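Local structure of tubulin-like protein CetZ2 (Haloferax volcanii, 4B45) at residues V52-D57 / A73-D78; V127-I132 / R155-V160; P134-G139 / D164-R169; D262-L267 / S295-G300. The protein binds GTP as a tubulin- and FtsZ-like protein of the archaeal cytoskeleton, has GTPase activity, and takes part in controlling cell shape. All blocks are in the same frame, centred on the assembly; numbering follows the deposited sequence.

Contact 1 (V52-D57 / A73-D78); sequences VLIGQD and AVMESD
Val-74, on helix 68-85, turns its CG1 methyl to the 52-57 segment, where it meets two neighbours in a row. Gly-55 CA lies 3.5 Å from Val-74 CG1, and Ile-54 CG1 lies 3.7 Å from that same methyl. Ile-54 can reach the helix because its CG1 sits between its own backbone N and carbonyl carbon (chi1 61°), sending the extended ethyl arm over Val-74. Met-75 starts out in the other direction, but its chain bends at chi2 and chi3, and its CE comes to 4.1 Å from Ile-54 CD1. One turn after Val-74, Asp-78 lays its CB beside Ile-54 CB and CG2 and offers OD2 to the amide of Gly-55, with Gly-55 N to Asp-78 OD2 at 2.8 Å. The N-H meets this oxygen nearly along its C-O bond, though the angle at hydrogen is a bent 142°. Asp-57 OD1 stands 4.4 Å from Asp-78 OD2. The join between strand 50-53 and helix 56-59, whose N-cap is Gly-55, is thus tied to helix 68-85 by an apolar patch and a single carboxylate-to-amide bond; the nearby Asp-57 may somewhat raise the proton affinity of Asp-78.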
# COMPACT_ATOMS: atom_id res chain seq x y z
N VAL A 52 -12.73 -6.12 -15.09
CA VAL A 52 -13.31 -7.45 -15.22
C VAL A 52 -14.50 -7.62 -14.29
O VAL A 52 -14.36 -7.51 -13.06
CB VAL A 52 -12.32 -8.58 -14.87
CG1 VAL A 52 -12.98 -9.93 -15.13
CG2 VAL A 52 -11.05 -8.44 -15.68
N LEU A 53 -15.66 -7.88 -14.87
CA LEU A 53 -16.87 -8.11 -14.08
C LEU A 53 -17.03 -9.60 -13.88
O LEU A 53 -16.99 -10.38 -14.83
CB LEU A 53 -18.10 -7.49 -14.76
CG LEU A 53 -19.42 -7.50 -13.97
CD1 LEU A 53 -19.37 -6.66 -12.69
CD2 LEU A 53 -20.59 -7.06 -14.85
N ILE A 54 -17.19 -10.01 -12.63
CA ILE A 54 -17.40 -11.41 -12.30
C ILE A 54 -18.70 -11.54 -11.51
O ILE A 54 -19.23 -10.55 -10.99
CB ILE A 54 -16.22 -12.00 -11.47
CG1 ILE A 54 -16.07 -11.26 -10.13
CG2 ILE A 54 -14.92 -11.90 -12.25
CD1 ILE A 54 -14.89 -11.77 -9.29
N GLY A 55 -19.22 -12.77 -11.46
CA GLY A 55 -20.33 -13.10 -10.59
C GLY A 55 -21.74 -12.78 -11.03
O GLY A 55 -22.66 -12.94 -10.24
N GLN A 56 -21.92 -12.33 -12.27
CA GLN A 56 -23.25 -11.95 -12.77
C GLN A 56 -24.29 -13.06 -12.66
O GLN A 56 -25.48 -12.79 -12.49
CB GLN A 56 -23.20 -11.48 -14.23
CG GLN A 56 -22.20 -10.36 -14.47
CD GLN A 56 -20.87 -10.90 -14.93
OE1 GLN A 56 -20.28 -11.75 -14.27
NE2 GLN A 56 -20.41 -10.43 -16.08
N ASP A 57 -23.85 -14.31 -12.73
CA ASP A 57 -24.77 -15.44 -12.61
C ASP A 57 -25.27 -15.60 -11.19
O ASP A 57 -26.23 -16.32 -10.96
CB ASP A 57 -24.08 -16.73 -13.07
CG ASP A 57 -22.87 -17.06 -12.23
OD1 ASP A 57 -22.03 -16.16 -12.00
OD2 ASP A 57 -22.76 -18.23 -11.78
N ALA A 73 -16.63 -16.98 -2.87
CA ALA A 73 -17.16 -18.02 -3.77
C ALA A 73 -17.14 -17.57 -5.23
O ALA A 73 -16.81 -18.34 -6.13
CB ALA A 73 -18.57 -18.40 -3.37
N VAL A 74 -17.48 -16.30 -5.46
CA VAL A 74 -17.52 -15.77 -6.81
C VAL A 74 -16.11 -15.68 -7.40
O VAL A 74 -15.89 -15.98 -8.58
CB VAL A 74 -18.22 -14.40 -6.83
CG1 VAL A 74 -17.96 -13.69 -8.13
CG2 VAL A 74 -19.70 -14.59 -6.60
N MET A 75 -15.14 -15.30 -6.58
CA MET A 75 -13.75 -15.27 -7.04
C MET A 75 -13.23 -16.69 -7.29
O MET A 75 -12.40 -16.90 -8.17
CB MET A 75 -12.86 -14.53 -6.02
CG MET A 75 -11.41 -14.39 -6.45
SD MET A 75 -11.23 -13.24 -7.82
CE MET A 75 -11.50 -11.67 -6.98
N GLU A 76 -13.70 -17.66 -6.52
CA GLU A 76 -13.32 -19.06 -6.77
C GLU A 76 -13.80 -19.52 -8.14
O GLU A 76 -13.03 -20.07 -8.94
CB GLU A 76 -13.91 -19.99 -5.70
CG GLU A 76 -13.43 -19.76 -4.28
CD GLU A 76 -12.06 -20.37 -4.00
OE1 GLU A 76 -11.33 -20.68 -4.96
OE2 GLU A 76 -11.72 -20.53 -2.80
N SER A 77 -15.09 -19.29 -8.40
CA SER A 77 -15.74 -19.76 -9.63
C SER A 77 -15.21 -19.06 -10.86
O SER A 77 -15.15 -19.65 -11.94
CB SER A 77 -17.25 -19.51 -9.56
OG SER A 77 -17.78 -19.97 -8.33
N ASP A 78 -14.83 -17.80 -10.70
CA ASP A 78 -14.55 -16.95 -11.85
C ASP A 78 -13.08 -16.55 -11.94
O ASP A 78 -12.73 -15.67 -12.74
CB ASP A 78 -15.43 -15.70 -11.81
CG ASP A 78 -16.93 -16.02 -11.97
OD1 ASP A 78 -17.28 -17.22 -12.08
OD2 ASP A 78 -17.76 -15.08 -11.98

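Contact 2 (V127-I132 / R155-V160); sequences VYVLGI and READAV. With GSP (5'-guanosine-diphosphate-monothiophosphate), chain C.
Val-127 and Asp-158 bond twice where strand 127-133 runs beside the chain that leads into strand 159-164. Val-127 N gives its hydrogen to Asp-158 OD2 at 2.9 Å, on the anti side of the carboxylate and nearly straight (168°), while Asp-158 N returns a bond of 2.8 Å to Val-127 O. With CG set beside its own backbone N (chi1 -76°), Asp-158 brings its carboxylate back to the amide of Val-127, the first residue of the strand. Farther along, Val-129 N donates to Ala-159 O at 2.9 Å, in parallel pairing of the two strands. The tight, buried part lies here: Val-129 CG2 packs on Ala-157 CB at 3.8 Å, and on the other face of the sheet Tyr-128 CD1 touches Ala-159 CB at 4.0 Å, with Ala-159 N at the edge of the ring. The looser side is at Asp-158, partly exposed at the margin, which meets the ring obliquely through CB alone, 4.1 Å from Tyr-128 CE1, its carboxylate plane turned 83° from the ring. At the other end of the strand, Ile-132 CD1 lies 3.7 Å from N2 of the guanine. The pair closes a beta-alpha-beta unit: Val-153 of helix 140-156 packs on Val-129 and Val-160, Phe-98 of strand 96-102 meets the Tyr-128 ring, and Leu-15 of helix 9-26 touches Leu-130 and Ile-132.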
# COMPACT_ATOMS: atom_id res chain seq x y z
N VAL A 127 3.81 -11.85 -4.36
CA VAL A 127 2.45 -11.33 -4.42
C VAL A 127 2.13 -10.62 -3.10
O VAL A 127 2.14 -11.23 -2.03
CB VAL A 127 1.44 -12.46 -4.70
CG1 VAL A 127 0.03 -11.88 -4.85
CG2 VAL A 127 1.84 -13.23 -5.96
N TYR A 128 1.92 -9.31 -3.19
CA TYR A 128 1.63 -8.49 -2.03
C TYR A 128 0.17 -8.10 -2.04
O TYR A 128 -0.42 -7.95 -3.11
CB TYR A 128 2.46 -7.21 -2.06
CG TYR A 128 3.95 -7.44 -2.09
CD1 TYR A 128 4.56 -8.31 -1.19
CD2 TYR A 128 4.77 -6.80 -3.04
CE1 TYR A 128 5.93 -8.53 -1.21
CE2 TYR A 128 6.14 -7.03 -3.07
CZ TYR A 128 6.72 -7.89 -2.15
OH TYR A 128 8.08 -8.12 -2.15
N VAL A 129 -0.42 -7.94 -0.86
CA VAL A 129 -1.73 -7.33 -0.76
C VAL A 129 -1.56 -5.92 -0.21
O VAL A 129 -0.92 -5.71 0.82
CB VAL A 129 -2.68 -8.13 0.17
CG1 VAL A 129 -3.97 -7.32 0.49
CG2 VAL A 129 -3.04 -9.46 -0.46
N LEU A 130 -2.10 -4.94 -0.94
CA LEU A 130 -2.22 -3.59 -0.41
C LEU A 130 -3.62 -3.52 0.18
O LEU A 130 -4.63 -3.42 -0.54
CB LEU A 130 -2.01 -2.56 -1.52
CG LEU A 130 -2.13 -1.08 -1.20
CD1 LEU A 130 -1.20 -0.64 -0.05
CD2 LEU A 130 -1.87 -0.26 -2.47
N GLY A 131 -3.70 -3.64 1.51
CA GLY A 131 -4.99 -3.79 2.17
C GLY A 131 -5.45 -2.56 2.92
O GLY A 131 -4.68 -1.98 3.70
N ILE A 132 -6.70 -2.17 2.71
CA ILE A 132 -7.29 -1.03 3.42
C ILE A 132 -8.07 -1.45 4.65
O ILE A 132 -9.08 -2.18 4.56
CB ILE A 132 -8.19 -0.18 2.52
CG1 ILE A 132 -7.37 0.46 1.40
CG2 ILE A 132 -8.91 0.90 3.32
CD1 ILE A 132 -8.17 0.69 0.12
N ARG A 155 -1.52 -14.88 5.80
CA ARG A 155 -0.97 -16.22 5.59
C ARG A 155 -0.69 -16.50 4.12
O ARG A 155 0.30 -17.14 3.79
CB ARG A 155 -1.92 -17.29 6.12
CG ARG A 155 -1.97 -17.43 7.62
CD ARG A 155 -2.79 -18.65 8.00
NE ARG A 155 -3.91 -18.82 7.07
CZ ARG A 155 -4.61 -19.94 6.94
NH1 ARG A 155 -4.33 -21.00 7.68
NH2 ARG A 155 -5.61 -19.99 6.07
N GLU A 156 -1.57 -16.04 3.23
CA GLU A 156 -1.48 -16.41 1.83
C GLU A 156 -0.60 -15.49 0.98
O GLU A 156 -0.05 -15.93 -0.02
CB GLU A 156 -2.88 -16.49 1.19
CG GLU A 156 -3.89 -17.35 1.94
CD GLU A 156 -3.54 -18.82 1.95
OE1 GLU A 156 -2.61 -19.22 1.21
OE2 GLU A 156 -4.19 -19.58 2.70
N ALA A 157 -0.50 -14.23 1.37
CA ALA A 157 0.29 -13.26 0.61
C ALA A 157 1.74 -13.27 1.07
O ALA A 157 2.07 -13.81 2.13
CB ALA A 157 -0.31 -11.86 0.75
N ASP A 158 2.62 -12.68 0.27
CA ASP A 158 4.02 -12.62 0.68
C ASP A 158 4.20 -11.52 1.70
O ASP A 158 5.08 -11.61 2.56
CB ASP A 158 4.96 -12.46 -0.50
CG ASP A 158 5.14 -13.75 -1.27
OD1 ASP A 158 5.80 -14.66 -0.73
OD2 ASP A 158 4.60 -13.86 -2.39
N ALA A 159 3.37 -10.49 1.60
CA ALA A 159 3.20 -9.51 2.67
C ALA A 159 1.94 -8.69 2.46
O ALA A 159 1.43 -8.56 1.34
CB ALA A 159 4.42 -8.59 2.78
N VAL A 160 1.45 -8.13 3.55
CA VAL A 160 0.28 -7.28 3.52
C VAL A 160 0.66 -5.87 3.97
O VAL A 160 0.85 -5.62 5.16
CB VAL A 160 -0.84 -7.86 4.41
CG1 VAL A 160 -2.09 -6.97 4.36
CG2 VAL A 160 -1.18 -9.27 3.94
PG GSP C . -19.48 -4.37 -0.83
O3B GSP C . -18.17 -4.88 -1.60
S1G GSP C . -19.20 -3.72 1.11
O2G GSP C . -20.17 -3.24 -1.65
O3G GSP C . -20.32 -5.58 -0.73
PB GSP C . -16.79 -4.09 -1.79
O1B GSP C . -16.64 -3.45 -3.15
O2B GSP C . -15.66 -5.10 -1.63
PA GSP C . -15.60 -1.78 -0.73
O1A GSP C . -16.24 -0.44 -0.98
O2A GSP C . -14.48 -1.95 -1.71
O3A GSP C . -16.65 -2.95 -0.72
O5' GSP C . -14.91 -1.82 0.67
C5' GSP C . -15.41 -1.16 1.78
C4' GSP C . -14.33 -0.66 2.65
O4' GSP C . -13.41 0.08 1.91
C3' GSP C . -14.83 0.26 3.69
O3' GSP C . -13.97 0.14 4.76
C2' GSP C . -14.70 1.59 3.11
O2' GSP C . -14.49 2.52 4.12
C1' GSP C . -13.49 1.47 2.31
N9 GSP C . -13.44 2.27 1.11
C8 GSP C . -14.40 2.39 0.18
N7 GSP C . -13.95 3.17 -0.82
C5 GSP C . -12.67 3.55 -0.53
C6 GSP C . -11.72 4.34 -1.22
O6 GSP C . -12.01 4.94 -2.43
N1 GSP C . -10.51 4.53 -0.64
C2 GSP C . -10.21 3.96 0.55
N2 GSP C . -8.88 4.20 1.11
N3 GSP C . -11.08 3.19 1.23
C4 GSP C . -12.34 2.98 0.70

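Contact 3 (P134-G139 / D164-R169); sequences PGADEG and DNDAFR. With GSP (5'-guanosine-diphosphate-monothiophosphate), chain C.
Asp-166 points its carboxylate at the Gly-135 to Glu-138 type I turn and takes the amide of Ala-136, with Ala-136 N to Asp-166 OD2 at 2.6 Å. The bond is almost straight (173°), and the N-H arrives on the syn side of OD2, 34° out of the carboxylate plane. Gly-135 CA lies against the same carboxylate, 3.3 Å from Asp-166 OD1. That oxygen also receives a hydrogen from a water that accepts from Asp-137 N, and Arg-169 NH1 reaches it in a salt bridge whose hydrogen bond is weak. Glu-138 and Asn-165 extend from the two segments to the same nucleotide, one to the sugar and one to the base. Glu-138, its chain extended beyond CG, divides its carboxylate between the ribose hydroxyls: O3' gives to Glu-138 OE1 at 2.6 Å and O2' to Glu-138 OE2 at 2.9 Å. Gly-135 N bonds to Glu-138 OE2 as well, from above the carboxylate plane. Asn-165 sets its amide along the minor-groove edge of the guanine, accepting from N2 with OD1 at 3.1 Å and giving from ND2 to N3 at 3.3 Å. Within the same segment, Asp-164 OD1 accepts from Asp-166 N in an Asx turn and forms a salt bridge with Arg-324. Two loops of the GTPase fold, joined by Asp-166, thus supply part of the recognition of guanine and ribose, completed by residues such as Asn-183 and Tyr-179; the amide, water and arginine around the Asp-166 carboxylate should favour its charged form.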
# COMPACT_ATOMS: atom_id res chain seq x y z
N PRO A 134 -10.59 -0.78 7.72
CA PRO A 134 -11.72 0.13 7.90
C PRO A 134 -11.49 1.06 9.08
O PRO A 134 -10.84 0.67 10.04
CB PRO A 134 -12.88 -0.82 8.23
CG PRO A 134 -12.23 -2.01 8.85
CD PRO A 134 -10.91 -2.16 8.12
N GLY A 135 -12.03 2.26 9.01
CA GLY A 135 -11.99 3.14 10.16
C GLY A 135 -12.73 2.53 11.34
O GLY A 135 -13.69 1.76 11.16
N ALA A 136 -12.28 2.89 12.53
CA ALA A 136 -12.84 2.38 13.77
C ALA A 136 -14.33 2.69 13.97
O ALA A 136 -15.01 2.01 14.75
CB ALA A 136 -12.02 2.89 14.96
N ASP A 137 -14.85 3.71 13.28
CA ASP A 137 -16.28 4.02 13.38
C ASP A 137 -17.16 3.16 12.47
O ASP A 137 -18.38 3.18 12.58
CB ASP A 137 -16.58 5.50 13.10
CG ASP A 137 -16.12 6.41 14.22
OD1 ASP A 137 -16.07 5.95 15.38
OD2 ASP A 137 -15.83 7.59 13.94
N GLU A 138 -16.54 2.41 11.56
CA GLU A 138 -17.30 1.60 10.60
C GLU A 138 -18.03 0.46 11.30
O GLU A 138 -17.64 0.02 12.38
CB GLU A 138 -16.40 1.08 9.48
CG GLU A 138 -15.87 2.17 8.56
CD GLU A 138 -15.13 1.63 7.34
OE1 GLU A 138 -15.59 0.63 6.76
OE2 GLU A 138 -14.08 2.21 6.97
N GLY A 139 -19.11 -0.02 10.67
CA GLY A 139 -19.95 -1.04 11.28
C GLY A 139 -19.24 -2.33 11.64
O GLY A 139 -18.24 -2.71 11.02
N ASP A 164 -4.38 2.30 7.04
CA ASP A 164 -5.44 2.63 7.99
C ASP A 164 -6.18 3.91 7.56
O ASP A 164 -5.60 5.00 7.58
CB ASP A 164 -4.81 2.79 9.38
CG ASP A 164 -5.83 3.08 10.47
OD1 ASP A 164 -7.06 2.95 10.23
OD2 ASP A 164 -5.39 3.44 11.58
N ASN A 165 -7.44 3.77 7.15
CA ASN A 165 -8.24 4.93 6.73
C ASN A 165 -8.31 6.01 7.79
O ASN A 165 -8.33 7.20 7.49
CB ASN A 165 -9.67 4.50 6.34
CG ASN A 165 -9.76 4.02 4.90
OD1 ASN A 165 -8.75 4.00 4.18
ND2 ASN A 165 -10.98 3.63 4.46
N ASP A 166 -8.37 5.58 9.05
CA ASP A 166 -8.37 6.52 10.16
C ASP A 166 -7.06 7.32 10.27
O ASP A 166 -7.03 8.35 10.93
CB ASP A 166 -8.62 5.78 11.48
CG ASP A 166 -10.10 5.53 11.73
OD1 ASP A 166 -10.93 6.11 11.01
OD2 ASP A 166 -10.42 4.75 12.66
N ALA A 167 -5.99 6.85 9.62
CA ALA A 167 -4.71 7.56 9.69
C ALA A 167 -4.69 8.80 8.78
O ALA A 167 -3.81 9.65 8.89
CB ALA A 167 -3.55 6.64 9.34
N PHE A 168 -5.65 8.88 7.88
CA PHE A 168 -5.68 9.96 6.90
C PHE A 168 -7.01 10.69 6.94
O PHE A 168 -7.98 10.28 6.31
CB PHE A 168 -5.42 9.39 5.51
CG PHE A 168 -4.13 8.63 5.42
CD1 PHE A 168 -2.93 9.30 5.25
CD2 PHE A 168 -4.11 7.25 5.53
CE1 PHE A 168 -1.73 8.62 5.18
CE2 PHE A 168 -2.89 6.56 5.47
CZ PHE A 168 -1.72 7.24 5.30
N ARG A 169 -7.04 11.76 7.73
CA ARG A 169 -8.25 12.52 7.98
C ARG A 169 -7.94 14.01 7.93
O ARG A 169 -6.88 14.44 8.36
CB ARG A 169 -8.80 12.20 9.37
CG ARG A 169 -8.83 10.72 9.72
CD ARG A 169 -9.73 10.51 10.91
NE ARG A 169 -11.04 11.05 10.61
CZ ARG A 169 -12.11 10.31 10.35
NH1 ARG A 169 -12.02 8.99 10.41
NH2 ARG A 169 -13.27 10.89 10.07
PG GSP C . -19.48 -4.37 -0.83
O3B GSP C . -18.17 -4.88 -1.60
S1G GSP C . -19.20 -3.72 1.11
O2G GSP C . -20.17 -3.24 -1.65
O3G GSP C . -20.32 -5.58 -0.73
PB GSP C . -16.79 -4.09 -1.79
O1B GSP C . -16.64 -3.45 -3.15
O2B GSP C . -15.66 -5.10 -1.63
PA GSP C . -15.60 -1.78 -0.73
O1A GSP C . -16.24 -0.44 -0.98
O2A GSP C . -14.48 -1.95 -1.71
O3A GSP C . -16.65 -2.95 -0.72
O5' GSP C . -14.91 -1.82 0.67
C5' GSP C . -15.41 -1.16 1.78
C4' GSP C . -14.33 -0.66 2.65
O4' GSP C . -13.41 0.08 1.91
C3' GSP C . -14.83 0.26 3.69
O3' GSP C . -13.97 0.14 4.76
C2' GSP C . -14.70 1.59 3.11
O2' GSP C . -14.49 2.52 4.12
C1' GSP C . -13.49 1.47 2.31
N9 GSP C . -13.44 2.27 1.11
C8 GSP C . -14.40 2.39 0.18
N7 GSP C . -13.95 3.17 -0.82
C5 GSP C . -12.67 3.55 -0.53
C6 GSP C . -11.72 4.34 -1.22
O6 GSP C . -12.01 4.94 -2.43
N1 GSP C . -10.51 4.53 -0.64
C2 GSP C . -10.21 3.96 0.55
N2 GSP C . -8.88 4.20 1.11
N3 GSP C . -11.08 3.19 1.23
C4 GSP C . -12.34 2.98 0.70
O HOH W 1 -13.57 5.68 11.88

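Contact 4 (D262-L267 / S295-G300); sequences DADAAL and SMQVRG
A beta-alpha-beta unit of the C-terminal domain, made by strand 263-272, helix 279-293 and strand 298-304, brings these segments side by side as parallel strands at one end of the sheet. Over the short stretches 265-267 and 298-300 the axes approach to 4.7 Å. Ala-266 bonds in both directions: its N gives to Gln-297 O at 3.2 Å, and its O takes Arg-299 N at 2.9 Å in an almost linear bond (178°). On the face bearing Ala-266 and Val-298, Ala-266 CB meets Val-298 CG2 at 4.2 Å against helix 279-293; on the other, Leu-267 CD1 lies 3.8 Å from Arg-299 CB, beside helix 210-217. Before the regular pairing begins, Ser-295 links the two segments. Its OG, anti to the backbone N (chi1 168°), gives a hydrogen to Asp-264 O at 2.7 Å from well above the carbonyl plane, and accepts Gln-297 N at 2.9 Å to make an ST turn. A water adds a second link, donating to Asp-264 O and accepting from Met-296 N. Here Asp-264 and Ala-265 form a classic beta bulge opposite Gly-317 of strand 309-319. The Ser-295 hydroxyl thus carries the polar pairing past the bulged end of the strand, and its use as both donor and acceptor should fix the rotation of the side chain.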
# COMPACT_ATOMS: atom_id res chain seq x y z
N ASP A 262 7.72 -1.41 15.86
CA ASP A 262 8.30 -2.69 16.20
C ASP A 262 8.30 -3.64 14.99
O ASP A 262 7.41 -4.45 14.83
CB ASP A 262 7.54 -3.30 17.38
CG ASP A 262 8.15 -4.58 17.87
OD1 ASP A 262 9.22 -4.97 17.36
OD2 ASP A 262 7.55 -5.21 18.78
N ALA A 263 9.33 -3.53 14.15
CA ALA A 263 9.35 -4.28 12.91
C ALA A 263 10.58 -5.16 12.74
O ALA A 263 11.64 -4.90 13.29
CB ALA A 263 9.20 -3.34 11.73
N ASP A 264 10.41 -6.22 11.95
CA ASP A 264 11.48 -7.16 11.72
C ASP A 264 12.49 -6.61 10.71
O ASP A 264 13.68 -6.91 10.78
CB ASP A 264 10.90 -8.50 11.24
CG ASP A 264 11.97 -9.52 10.89
OD1 ASP A 264 12.59 -10.08 11.83
OD2 ASP A 264 12.20 -9.77 9.69
N ALA A 265 12.01 -5.81 9.76
CA ALA A 265 12.89 -5.27 8.73
C ALA A 265 12.45 -3.87 8.37
O ALA A 265 11.31 -3.48 8.61
CB ALA A 265 12.86 -6.16 7.48
N ALA A 266 13.36 -3.09 7.81
CA ALA A 266 13.04 -1.73 7.43
C ALA A 266 13.87 -1.32 6.24
O ALA A 266 14.98 -1.81 6.04
CB ALA A 266 13.29 -0.79 8.59
N LEU A 267 13.32 -0.40 5.46
CA LEU A 267 14.05 0.21 4.36
C LEU A 267 13.90 1.72 4.44
O LEU A 267 12.79 2.26 4.38
CB LEU A 267 13.54 -0.31 3.02
CG LEU A 267 14.11 0.45 1.83
CD1 LEU A 267 15.63 0.22 1.74
CD2 LEU A 267 13.41 0.06 0.54
N SER A 295 15.24 -3.69 14.81
CA SER A 295 15.47 -4.57 13.67
C SER A 295 16.96 -4.79 13.38
O SER A 295 17.75 -3.85 13.44
CB SER A 295 14.79 -4.02 12.41
OG SER A 295 15.23 -4.72 11.26
N MET A 296 17.33 -6.04 13.08
CA MET A 296 18.69 -6.36 12.65
C MET A 296 18.83 -6.29 11.13
O MET A 296 19.89 -6.61 10.58
CB MET A 296 19.08 -7.77 13.12
CG MET A 296 18.95 -7.98 14.62
SD MET A 296 20.02 -6.84 15.51
CE MET A 296 21.58 -7.42 14.91
N GLN A 297 17.77 -5.87 10.45
CA GLN A 297 17.77 -5.81 8.99
C GLN A 297 17.27 -4.48 8.48
O GLN A 297 16.26 -4.41 7.77
CB GLN A 297 16.86 -6.90 8.41
CG GLN A 297 17.11 -8.30 8.92
CD GLN A 297 16.21 -9.30 8.22
OE1 GLN A 297 15.23 -9.79 8.80
NE2 GLN A 297 16.51 -9.58 6.96
N VAL A 298 17.96 -3.41 8.87
CA VAL A 298 17.65 -2.08 8.36
C VAL A 298 18.52 -1.81 7.15
O VAL A 298 19.75 -1.79 7.24
CB VAL A 298 17.90 -0.99 9.43
CG1 VAL A 298 17.76 0.39 8.80
CG2 VAL A 298 16.93 -1.14 10.58
N ARG A 299 17.86 -1.63 6.01
CA ARG A 299 18.53 -1.30 4.76
C ARG A 299 18.30 0.17 4.45
O ARG A 299 17.37 0.80 4.98
CB ARG A 299 17.95 -2.16 3.62
CG ARG A 299 18.28 -3.64 3.74
CD ARG A 299 17.54 -4.49 2.69
NE ARG A 299 18.19 -5.79 2.54
CZ ARG A 299 17.95 -6.84 3.32
NH1 ARG A 299 17.05 -6.76 4.30
NH2 ARG A 299 18.61 -7.97 3.12
N GLY A 300 19.11 0.72 3.56
CA GLY A 300 18.95 2.12 3.22
C GLY A 300 19.45 2.47 1.84
O GLY A 300 20.33 1.80 1.31
O HOH W 2 15.17 -8.14 12.78

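Contacts 2 and 3 are the closely linked pair: they touch where Ile-132 CG2 lies 3.2 Å from Asn-165 OD1, and both meet the nucleotide, contact 2 at the base and contact 3 at base and ribose. Their segments alternate along the chain, so the strands paired in contact 2 lead into the loops joined in contact 3. Contact 1 is also part of the GTPase domain but sits apart, its centre about 21 Å from that of contact 2; the Met-75 side chain remains about 9 Å from the nucleotide. Contact 4 lies in the C-terminal domain, away from the nucleotide site and about 39 Å from contact 1 between centres, yet contacts 1, 2 and 4 all reach one mixed sheet.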